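Local coordinates for protein alpha-ketoglutarate-dependent 2,4-dichlorophenoxyacetate dioxygenase (Bradyrhizobium diazoefficiens, PDB 5BKE) that probably acts as a 2-oxoglutarate-dependent dioxygenase of the TfdA family, degrading aryloxyalkanoate herbicides at a metal centre that here holds manganese(II) and N-oxalylglycine, at residues A125-L130 and L254-N259; L198-P203 and D258-M263; G139-F144 and V246-L251. One frame throughout, in Å; residues are numbered along the deposited sequence.

The three contacts lie within one TauD/TfdA domain of the cupin clan. Interaction 1 pairs two neighbouring strands, 127-132 and 254-258, of the large mixed sheet. Interaction 3, about 14 Å away between centres, pairs 142-146 with 244-247 in a three-stranded sheet; along the chain it falls between the two halves of interaction 1, and both touch N-oxalylglycine. Interaction 2, about 12 Å from interaction 1 and about 22 Å from interaction 3, shares Asp-258 and Asn-259 with interaction 1 and ties the turn before strand 262-266 to the end of strand 194-201. Trp-257 and Val-255 pack on Phe-144, so the two sheets meet beside the active site.

Interaction 1. Residues A125-L130 and L254-N259; sequences AKFSLL and LVMWDN. With OGA (N-oxalylglycine), chain O.
Strands 127-130 and 254-258 run antiparallel with their axes 4.6 Å apart at closest approach; Ser-128/Trp-257 and Leu-130/Val-255 are hydrogen-bonded pairs, Phe-127/Asp-258 and Leu-129/Met-256 non-hydrogen-bonded ones. On the pocket side, the Trp-257 indole covers Ser-128: its CG sits between the backbone N and carbonyl carbon (chi1 60°), which brings one ring face over Ser-128 CB, 3.4 Å from Trp-257 CE2. Leu-130 CB approaches Trp-257 CZ3 at 3.6 Å, and the ring edge reaches N-oxalylglycine, Trp-257 CZ2 lying 3.5 Å from ligand atom O1. A leucine in place of Trp-257 would probably leave Ser-128 CB without its cover and open a gap beside that oxygen. On the other face, Leu-129 and Met-256 lie side by side, Leu-129 CG 3.8 Å from Met-256 CB, while the Phe-127 ring turns its edge to the Asp-258 carboxylate, which Gln-261 NE2 and Arg-260 bind. Asn-259 ND2 makes a nearly straight bond to Ser-128 OG (2.8 Å, 167°), which lies in its amide plane. Asn-259 ND2 also reaches Lys-126 O at 3.2 Å from above the carbonyl plane, joining the backbone N of Asn-259 on that oxygen. Ser-128 OG bonds Asp-117 OD2 and Asn-259 OD1 takes the Asp-117 N-H, so this polar network forms a second shell that probably positions the aspartate on manganese.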
loop_
_atom_site.group_PDB
_atom_site.type_symbol
_atom_site.label_atom_id
_atom_site.label_comp_id
_atom_site.label_asym_id
_atom_site.label_seq_id
_atom_site.Cartn_x
_atom_site.Cartn_y
_atom_site.Cartn_z
ATOM N N ALA C 125 32.079 27.159 12.286
ATOM C CA ALA C 125 32.571 26.055 13.117
ATOM C C ALA C 125 31.923 24.698 12.801
ATOM O O ALA C 125 30.776 24.639 12.376
ATOM C CB ALA C 125 32.367 26.389 14.579
ATOM N N LYS C 126 32.696 23.632 12.991
ATOM C CA LYS C 126 32.206 22.271 12.939
ATOM C C LYS C 126 31.649 21.890 14.329
ATOM O O LYS C 126 30.452 22.072 14.580
ATOM C CB LYS C 126 33.337 21.343 12.479
ATOM C CG LYS C 126 32.906 19.952 12.056
ATOM C CD LYS C 126 34.104 19.157 11.562
ATOM C CE LYS C 126 33.915 17.663 11.795
ATOM N NZ LYS C 126 35.087 16.859 11.345
ATOM N N PHE C 127 32.509 21.412 15.235
ATOM C CA PHE C 127 32.066 21.003 16.579
ATOM C C PHE C 127 32.436 22.026 17.635
ATOM O O PHE C 127 33.505 22.654 17.559
ATOM C CB PHE C 127 32.661 19.647 17.000
ATOM C CG PHE C 127 32.295 18.485 16.101
ATOM C CD1 PHE C 127 31.180 18.526 15.255
ATOM C CD2 PHE C 127 33.055 17.320 16.138
ATOM C CE1 PHE C 127 30.859 17.443 14.447
ATOM C CE2 PHE C 127 32.732 16.225 15.335
ATOM C CZ PHE C 127 31.637 16.293 14.482
ATOM N N SER C 128 31.554 22.178 18.613
ATOM C CA SER C 128 31.849 22.881 19.855
ATOM C C SER C 128 31.759 21.923 21.039
ATOM O O SER C 128 30.837 21.096 21.115
ATOM C CB SER C 128 30.871 24.021 20.069
ATOM O OG SER C 128 30.939 24.977 19.029
ATOM N N LEU C 129 32.702 22.047 21.970
ATOM C CA LEU C 129 32.805 21.120 23.109
ATOM C C LEU C 129 32.822 21.887 24.429
ATOM O O LEU C 129 33.799 22.577 24.729
ATOM C CB LEU C 129 34.061 20.252 22.984
ATOM C CG LEU C 129 34.208 19.323 21.779
ATOM C CD1 LEU C 129 34.675 20.019 20.504
ATOM C CD2 LEU C 129 35.171 18.215 22.153
ATOM N N LEU C 130 31.756 21.745 25.221
ATOM C CA LEU C 130 31.577 22.535 26.441
ATOM C C LEU C 130 31.724 21.732 27.737
ATOM O O LEU C 130 31.005 20.750 27.972
ATOM C CB LEU C 130 30.234 23.269 26.407
ATOM C CG LEU C 130 30.007 24.414 27.397
ATOM C CD1 LEU C 130 30.977 25.553 27.130
ATOM C CD2 LEU C 130 28.576 24.915 27.310
ATOM N N LEU C 254 30.571 17.064 29.985
ATOM C CA LEU C 254 30.991 17.616 28.699
ATOM C C LEU C 254 29.876 17.376 27.696
ATOM O O LEU C 254 29.493 16.230 27.452
ATOM C CB LEU C 254 32.326 17.033 28.201
ATOM C CG LEU C 254 32.870 17.685 26.906
ATOM C CD1 LEU C 254 34.361 17.968 26.985
ATOM C CD2 LEU C 254 32.535 16.911 25.628
ATOM N N VAL C 255 29.364 18.464 27.134
ATOM C CA VAL C 255 28.386 18.410 26.056
ATOM C C VAL C 255 29.038 18.964 24.792
ATOM O O VAL C 255 29.635 20.049 24.804
ATOM C CB VAL C 255 27.073 19.158 26.409
ATOM C CG1 VAL C 255 26.064 19.062 25.279
ATOM C CG2 VAL C 255 26.455 18.575 27.680
ATOM N N MET C 256 28.946 18.192 23.713
ATOM C CA MET C 256 29.484 18.597 22.416
ATOM C C MET C 256 28.416 18.548 21.340
ATOM O O MET C 256 27.569 17.642 21.326
ATOM C CB MET C 256 30.724 17.785 22.030
ATOM C CG MET C 256 30.523 16.298 21.806
ATOM S SD MET C 256 32.057 15.406 21.440
ATOM C CE MET C 256 32.676 16.252 19.976
ATOM N N TRP C 257 28.432 19.540 20.459
ATOM C CA TRP C 257 27.393 19.663 19.451
ATOM C C TRP C 257 27.946 19.957 18.062
ATOM O O TRP C 257 29.027 20.563 17.926
ATOM C CB TRP C 257 26.328 20.689 19.869
ATOM C CG TRP C 257 26.835 22.093 20.095
ATOM C CD1 TRP C 257 26.930 23.092 19.157
ATOM C CD2 TRP C 257 27.281 22.665 21.336
ATOM N NE1 TRP C 257 27.423 24.233 19.733
ATOM C CE2 TRP C 257 27.644 24.009 21.068
ATOM C CE3 TRP C 257 27.425 22.169 22.645
ATOM C CZ2 TRP C 257 28.138 24.870 22.059
ATOM C CZ3 TRP C 257 27.911 23.026 23.638
ATOM C CH2 TRP C 257 28.267 24.360 23.334
ATOM N N ASP C 258 27.208 19.506 17.047
ATOM C CA ASP C 258 27.517 19.827 15.671
ATOM C C ASP C 258 26.783 21.100 15.288
ATOM O O ASP C 258 25.544 21.130 15.207
ATOM C CB ASP C 258 27.172 18.669 14.729
ATOM C CG ASP C 258 27.656 18.905 13.301
ATOM O OD1 ASP C 258 28.272 19.963 13.013
ATOM O OD2 ASP C 258 27.431 18.011 12.455
ATOM N N ASN C 259 27.562 22.160 15.054
ATOM C CA ASN C 259 27.002 23.478 14.680
ATOM C C ASN C 259 26.326 23.450 13.308
ATOM O O ASN C 259 25.449 24.268 13.030
ATOM C CB ASN C 259 28.090 24.564 14.735
ATOM C CG ASN C 259 28.479 24.918 16.168
ATOM O OD1 ASN C 259 27.689 25.516 16.924
ATOM N ND2 ASN C 259 29.687 24.528 16.557
HETATM C C1 OGA O . 28.818 28.258 23.707
HETATM C C2 OGA O . 27.538 28.589 24.295
HETATM C C4 OGA O . 26.132 28.469 26.309
HETATM C C5 OGA O . 26.399 28.124 27.748
HETATM O O1 OGA O . 28.906 28.309 22.456
HETATM O O2 OGA O . 29.750 27.900 24.461
HETATM O "O2'" OGA O . 26.755 29.266 23.636
HETATM O O3 OGA O . 27.331 28.738 28.317
HETATM N N1 OGA O . 27.284 28.101 25.501
HETATM O O4 OGA O . 25.699 27.243 28.298
#

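Interaction 2. Residues L198-P203 and D258-M263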
loop_
_atom_site.group_PDB
_atom_site.type_symbol
_atom_site.label_atom_id
_atom_site.label_comp_id
_atom_site.label_asym_id
_atom_site.label_seq_id
_atom_site.Cartn_x
_atom_site.Cartn_y
_atom_site.Cartn_z
ATOM N N LEU C 198 20.554 29.626 3.885
ATOM C CA LEU C 198 19.498 29.340 4.851
ATOM C C LEU C 198 19.275 27.838 4.974
ATOM O O LEU C 198 18.933 27.338 6.046
ATOM C CB LEU C 198 18.197 30.053 4.455
ATOM C CG LEU C 198 16.955 29.984 5.361
ATOM C CD1 LEU C 198 17.240 30.432 6.792
ATOM C CD2 LEU C 198 15.799 30.795 4.775
ATOM N N VAL C 199 19.469 27.123 3.868
ATOM C CA VAL C 199 19.305 25.670 3.837
ATOM C C VAL C 199 20.648 25.027 3.512
ATOM O O VAL C 199 21.252 25.310 2.462
ATOM C CB VAL C 199 18.223 25.231 2.824
ATOM C CG1 VAL C 199 18.076 23.708 2.811
ATOM C CG2 VAL C 199 16.889 25.890 3.148
ATOM N N ARG C 200 21.116 24.175 4.420
ATOM C CA ARG C 200 22.424 23.533 4.248
ATOM C C ARG C 200 22.320 22.015 4.169
ATOM O O ARG C 200 21.324 21.432 4.616
ATOM C CB ARG C 200 23.429 24.016 5.306
ATOM C CG ARG C 200 23.184 23.542 6.730
ATOM C CD ARG C 200 24.046 24.307 7.734
ATOM N NE ARG C 200 25.494 24.133 7.542
ATOM C CZ ARG C 200 26.430 24.685 8.321
ATOM N NH1 ARG C 200 26.080 25.438 9.357
ATOM N NH2 ARG C 200 27.722 24.473 8.077
ATOM N N THR C 201 23.330 21.389 3.566
ATOM C CA THR C 201 23.360 19.931 3.403
ATOM C C THR C 201 24.585 19.355 4.103
ATOM O O THR C 201 25.709 19.765 3.822
ATOM C CB THR C 201 23.307 19.534 1.903
ATOM O OG1 THR C 201 22.053 19.948 1.348
ATOM C CG2 THR C 201 23.439 18.024 1.711
ATOM N N HIS C 202 24.356 18.405 5.011
ATOM C CA HIS C 202 25.438 17.783 5.774
ATOM C C HIS C 202 26.354 16.959 4.859
ATOM O O HIS C 202 25.857 16.213 4.007
ATOM C CB HIS C 202 24.884 16.912 6.898
ATOM C CG HIS C 202 25.912 16.537 7.920
ATOM N ND1 HIS C 202 26.731 15.437 7.781
ATOM C CD2 HIS C 202 26.283 17.140 9.075
ATOM C CE1 HIS C 202 27.549 15.367 8.815
ATOM N NE2 HIS C 202 27.300 16.389 9.614
ATOM N N PRO C 203 27.689 17.096 5.024
ATOM C CA PRO C 203 28.616 16.417 4.104
ATOM C C PRO C 203 28.657 14.880 4.184
ATOM O O PRO C 203 29.084 14.240 3.223
ATOM C CB PRO C 203 29.980 17.015 4.475
ATOM C CG PRO C 203 29.814 17.486 5.881
ATOM C CD PRO C 203 28.408 17.996 5.949
ATOM N N ASP C 258 27.208 19.506 17.047
ATOM C CA ASP C 258 27.517 19.827 15.671
ATOM C C ASP C 258 26.783 21.100 15.288
ATOM O O ASP C 258 25.544 21.130 15.207
ATOM C CB ASP C 258 27.172 18.669 14.729
ATOM C CG ASP C 258 27.656 18.905 13.301
ATOM O OD1 ASP C 258 28.272 19.963 13.013
ATOM O OD2 ASP C 258 27.431 18.011 12.455
ATOM N N ASN C 259 27.562 22.160 15.054
ATOM C CA ASN C 259 27.002 23.478 14.680
ATOM C C ASN C 259 26.326 23.450 13.308
ATOM O O ASN C 259 25.449 24.268 13.030
ATOM C CB ASN C 259 28.090 24.564 14.735
ATOM C CG ASN C 259 28.479 24.918 16.168
ATOM O OD1 ASN C 259 27.689 25.516 16.924
ATOM N ND2 ASN C 259 29.687 24.528 16.557
ATOM N N ARG C 260 26.728 22.483 12.479
ATOM C CA ARG C 260 26.204 22.316 11.121
ATOM C C ARG C 260 24.762 21.739 11.082
ATOM O O ARG C 260 24.102 21.808 10.031
ATOM C CB ARG C 260 27.160 21.454 10.274
ATOM C CG ARG C 260 28.632 21.880 10.348
ATOM C CD ARG C 260 29.568 20.888 9.677
ATOM N NE ARG C 260 29.540 19.582 10.332
ATOM C CZ ARG C 260 30.227 18.510 9.945
ATOM N NH1 ARG C 260 31.043 18.561 8.893
ATOM N NH2 ARG C 260 30.107 17.375 10.628
ATOM N N GLN C 261 24.283 21.237 12.231
ATOM C CA GLN C 261 22.985 20.554 12.352
ATOM C C GLN C 261 22.072 21.096 13.452
ATOM O O GLN C 261 20.960 20.574 13.627
ATOM C CB GLN C 261 23.193 19.053 12.610
ATOM C CG GLN C 261 23.994 18.335 11.544
ATOM C CD GLN C 261 24.091 16.857 11.802
ATOM O OE1 GLN C 261 23.251 16.094 11.331
ATOM N NE2 GLN C 261 25.117 16.435 12.552
ATOM N N THR C 262 22.537 22.106 14.197
ATOM C CA THR C 262 21.866 22.545 15.423
ATOM C C THR C 262 21.861 24.052 15.651
ATOM O O THR C 262 22.634 24.794 15.043
ATOM C CB THR C 262 22.518 21.949 16.697
ATOM O OG1 THR C 262 23.877 22.407 16.802
ATOM C CG2 THR C 262 22.465 20.417 16.732
ATOM N N MET C 263 20.957 24.485 16.531
ATOM C CA MET C 263 21.102 25.718 17.289
ATOM C C MET C 263 21.175 25.371 18.765
ATOM O O MET C 263 20.794 24.266 19.180
ATOM C CB MET C 263 19.931 26.665 17.062
ATOM C CG MET C 263 19.988 27.428 15.755
ATOM S SD MET C 263 18.958 28.889 15.778
ATOM C CE MET C 263 17.328 28.180 16.078
HETATM O O HOH W 1 23.605 24.985 11.263
#
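His-202 and Asp-258 meet through a His-carboxylate hydrogen bond, NE2 to OD2, 3.3 Å long and bent to 137°. The oxygen lies in the imidazole plane, while the ring and carboxylate planes stand 77° apart. This is the tightly packed part of the contact. Gln-261 closes in beside the ring, its CD 3.5 Å from His-202 CD2, and its NE2 gives the same Asp-258 OD2 a second hydrogen bond of 2.8 Å. Asp-258 OD1 accepts the backbone N-H of Arg-260 from above the carboxylate plane, an Asx turn, and uses its syn lone pair for Arg-260 NE in a 3.0 Å salt bridge. The Arg-260 chain bends at chi3 (-63°), folding the guanidinium back so that its edge faces the carboxylate while one of its faces turns to His-202. Arg-260 NH2 comes within 3.1 Å of His-202 NE2, but the angle is too poor for a hydrogen bond.

The looser side belongs to Arg-200 and Pro-203. Pro-203, exposed, merely rests its CG 3.4 Å from Arg-260 NH1. Arg-200, partly exposed, lays its guanidinium flat over Arg-260 CA, its CD 3.4 Å from Arg-260 O. Beyond that, a water bridges Arg-200 NH1 to Asn-259 O in place of a direct bond, and Tyr-211 gives the same arginine a cation-pi partner.

His-202 ND1 also bonds the N-H of Val-204, which fits a neutral ring carrying its proton on NE2. With three side chains and a backbone amide turned to it, the buried Asp-258 carboxylate is probably ionised, and its bonds are likely to help hold the turn leading into strand 262-266 against the end of strand 194-201.

Interaction 3. Residues G139-F144 and V246-L251; sequences GGNTEF and VHKWKL. With OGA (N-oxalylglycine), chain O.
Thr-142 and His-247 form an antiparallel hydrogen-bonded pair between strand 142-146 and edge strand 244-247 in the smaller sheet of the double-stranded beta-helix, the cupin-type fold of the 2-oxoglutarate oxygenases. The two backbone bonds are uneven: His-247 N to Thr-142 O is 2.9 Å, Thr-142 N to His-247 O 3.2 Å.

Past the strand end, the chain carries Trp-249 back toward the pocket. Its indole presents the N-H edge to Thr-142, and NE1 donates to OG1 at 2.8 Å with that oxygen almost exactly in the ring plane. Gly-140 O lies along the same edge, 3.3 Å from Trp-249 CD1, and is bonded to Arg-275. One indole face is met by the edge of the His-247 imidazole, whose CD2 stands 3.5 Å above the ring centre of Trp-249. His-247 is itself held at both nitrogens, by Tyr-245 OH and Asp-253 OD2, and so probably helps to keep the indole from turning.

Glu-143 and Val-246, the non-hydrogen-bonded pair, lie side by side on the other face of the sheet, with Val-246 CG2 alongside the carboxylate; the glutamate's charge is met by Arg-265 and Arg-267. Toward the solvent, water takes over part of the contact: Asn-141 CB touches His-247 O at 3.4 Å, and Asn-141 OD1 accepts from two waters, one leading to Trp-249 N and the other to Lys-248 NZ. Phe-144, further along, packs against Trp-257.

The threonine hydroxyl is the link to the ligand. With OG1 anti to the carbonyl carbon (chi1 -53°), it accepts the indole N-H and donates its own O-H to the carboxylate of N-oxalylglycine, Thr-142 OG1 lying 2.6 Å from ligand atom O4.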
loop_
_atom_site.group_PDB
_atom_site.type_symbol
_atom_site.label_atom_id
_atom_site.label_comp_id
_atom_site.label_asym_id
_atom_site.label_seq_id
_atom_site.Cartn_x
_atom_site.Cartn_y
_atom_site.Cartn_z
ATOM N N GLY C 139 19.679 28.425 37.514
ATOM C CA GLY C 139 19.409 28.564 36.080
ATOM C C GLY C 139 20.565 28.167 35.179
ATOM O O GLY C 139 21.417 27.346 35.562
ATOM N N GLY C 140 20.581 28.742 33.976
ATOM C CA GLY C 140 21.627 28.478 32.986
ATOM C C GLY C 140 21.651 27.077 32.391
ATOM O O GLY C 140 22.730 26.536 32.122
ATOM N N ASN C 141 20.469 26.483 32.198
ATOM C CA ASN C 141 20.327 25.281 31.366
ATOM C C ASN C 141 20.788 25.619 29.945
ATOM O O ASN C 141 20.608 26.753 29.483
ATOM C CB ASN C 141 18.865 24.808 31.295
ATOM C CG ASN C 141 18.354 24.185 32.591
ATOM O OD1 ASN C 141 19.103 23.875 33.522
ATOM N ND2 ASN C 141 17.050 23.986 32.639
ATOM N N THR C 142 21.379 24.643 29.263
ATOM C CA THR C 142 21.699 24.808 27.848
ATOM C C THR C 142 20.727 23.990 27.000
ATOM O O THR C 142 20.551 22.794 27.221
ATOM C CB THR C 142 23.175 24.481 27.540
ATOM O OG1 THR C 142 24.008 25.250 28.419
ATOM C CG2 THR C 142 23.526 24.835 26.077
ATOM N N GLU C 143 20.082 24.660 26.049
ATOM C CA GLU C 143 19.065 24.027 25.212
ATOM C C GLU C 143 19.604 23.866 23.796
ATOM O O GLU C 143 20.354 24.723 23.314
ATOM C CB GLU C 143 17.758 24.832 25.224
ATOM C CG GLU C 143 17.162 24.986 26.620
ATOM C CD GLU C 143 15.796 25.648 26.669
ATOM O OE1 GLU C 143 15.327 26.233 25.659
ATOM O OE2 GLU C 143 15.191 25.608 27.758
ATOM N N PHE C 144 19.220 22.753 23.166
ATOM C CA PHE C 144 19.632 22.376 21.821
ATOM C C PHE C 144 18.405 22.107 20.945
ATOM O O PHE C 144 17.411 21.522 21.406
ATOM C CB PHE C 144 20.530 21.139 21.877
ATOM C CG PHE C 144 21.803 21.352 22.659
ATOM C CD1 PHE C 144 21.840 21.152 24.053
ATOM C CD2 PHE C 144 22.968 21.772 22.012
ATOM C CE1 PHE C 144 23.015 21.369 24.776
ATOM C CE2 PHE C 144 24.142 21.987 22.727
ATOM C CZ PHE C 144 24.171 21.792 24.109
ATOM N N VAL C 246 16.646 19.755 26.480
ATOM C CA VAL C 246 17.058 20.619 27.581
ATOM C C VAL C 246 18.138 19.897 28.383
ATOM O O VAL C 246 17.915 18.783 28.887
ATOM C CB VAL C 246 15.867 21.043 28.472
ATOM C CG1 VAL C 246 16.338 21.925 29.619
ATOM C CG2 VAL C 246 14.809 21.771 27.649
ATOM N N HIS C 247 19.320 20.519 28.461
ATOM C CA HIS C 247 20.402 19.982 29.280
ATOM C C HIS C 247 20.477 20.689 30.625
ATOM O O HIS C 247 20.645 21.917 30.689
ATOM C CB HIS C 247 21.770 20.026 28.587
ATOM C CG HIS C 247 22.829 19.282 29.340
ATOM N ND1 HIS C 247 22.907 17.906 29.346
ATOM C CD2 HIS C 247 23.819 19.715 30.154
ATOM C CE1 HIS C 247 23.921 17.525 30.102
ATOM N NE2 HIS C 247 24.488 18.604 30.609
ATOM N N LYS C 248 20.345 19.883 31.680
ATOM C CA LYS C 248 20.517 20.297 33.058
ATOM C C LYS C 248 21.935 19.906 33.472
ATOM O O LYS C 248 22.307 18.727 33.437
ATOM C CB LYS C 248 19.482 19.597 33.936
ATOM C CG LYS C 248 19.206 20.271 35.266
ATOM C CD LYS C 248 18.795 19.245 36.326
ATOM C CE LYS C 248 17.905 19.852 37.406
ATOM N NZ LYS C 248 18.520 21.051 38.051
ATOM N N TRP C 249 22.725 20.905 33.857
ATOM C CA TRP C 249 24.166 20.717 34.076
ATOM C C TRP C 249 24.522 20.025 35.394
ATOM O O TRP C 249 23.993 20.366 36.456
ATOM C CB TRP C 249 24.885 22.065 33.984
ATOM C CG TRP C 249 24.967 22.601 32.597
ATOM C CD1 TRP C 249 24.189 23.577 32.046
ATOM C CD2 TRP C 249 25.875 22.183 31.573
ATOM N NE1 TRP C 249 24.560 23.797 30.740
ATOM C CE2 TRP C 249 25.597 22.960 30.427
ATOM C CE3 TRP C 249 26.916 21.238 31.521
ATOM C CZ2 TRP C 249 26.309 22.809 29.223
ATOM C CZ3 TRP C 249 27.638 21.094 30.328
ATOM C CH2 TRP C 249 27.325 21.876 29.194
ATOM N N LYS C 250 25.418 19.050 35.308
ATOM C CA LYS C 250 26.105 18.501 36.476
ATOM C C LYS C 250 27.585 18.808 36.342
ATOM O O LYS C 250 28.102 18.930 35.223
ATOM C CB LYS C 250 25.895 16.983 36.606
ATOM C CG LYS C 250 24.477 16.554 36.966
ATOM C CD LYS C 250 24.292 15.057 36.717
ATOM C CE LYS C 250 22.864 14.710 36.301
ATOM N NZ LYS C 250 21.896 14.888 37.423
ATOM N N LEU C 251 28.255 18.913 37.491
ATOM C CA LEU C 251 29.690 19.153 37.576
ATOM C C LEU C 251 30.499 18.158 36.750
ATOM O O LEU C 251 30.286 16.949 36.846
ATOM C CB LEU C 251 30.144 19.135 39.042
ATOM C CG LEU C 251 31.614 19.437 39.367
ATOM C CD1 LEU C 251 32.045 20.787 38.807
ATOM C CD2 LEU C 251 31.827 19.387 40.870
HETATM C C1 OGA O . 28.818 28.258 23.707
HETATM C C2 OGA O . 27.538 28.589 24.295
HETATM C C4 OGA O . 26.132 28.469 26.309
HETATM C C5 OGA O . 26.399 28.124 27.748
HETATM O O1 OGA O . 28.906 28.309 22.456
HETATM O O2 OGA O . 29.750 27.900 24.461
HETATM O "O2'" OGA O . 26.755 29.266 23.636
HETATM O O3 OGA O . 27.331 28.738 28.317
HETATM N N1 OGA O . 27.284 28.101 25.501
HETATM O O4 OGA O . 25.699 27.243 28.298
HETATM O O HOH W 2 21.508 23.714 34.337
HETATM O O HOH W 3 18.355 23.463 36.058
#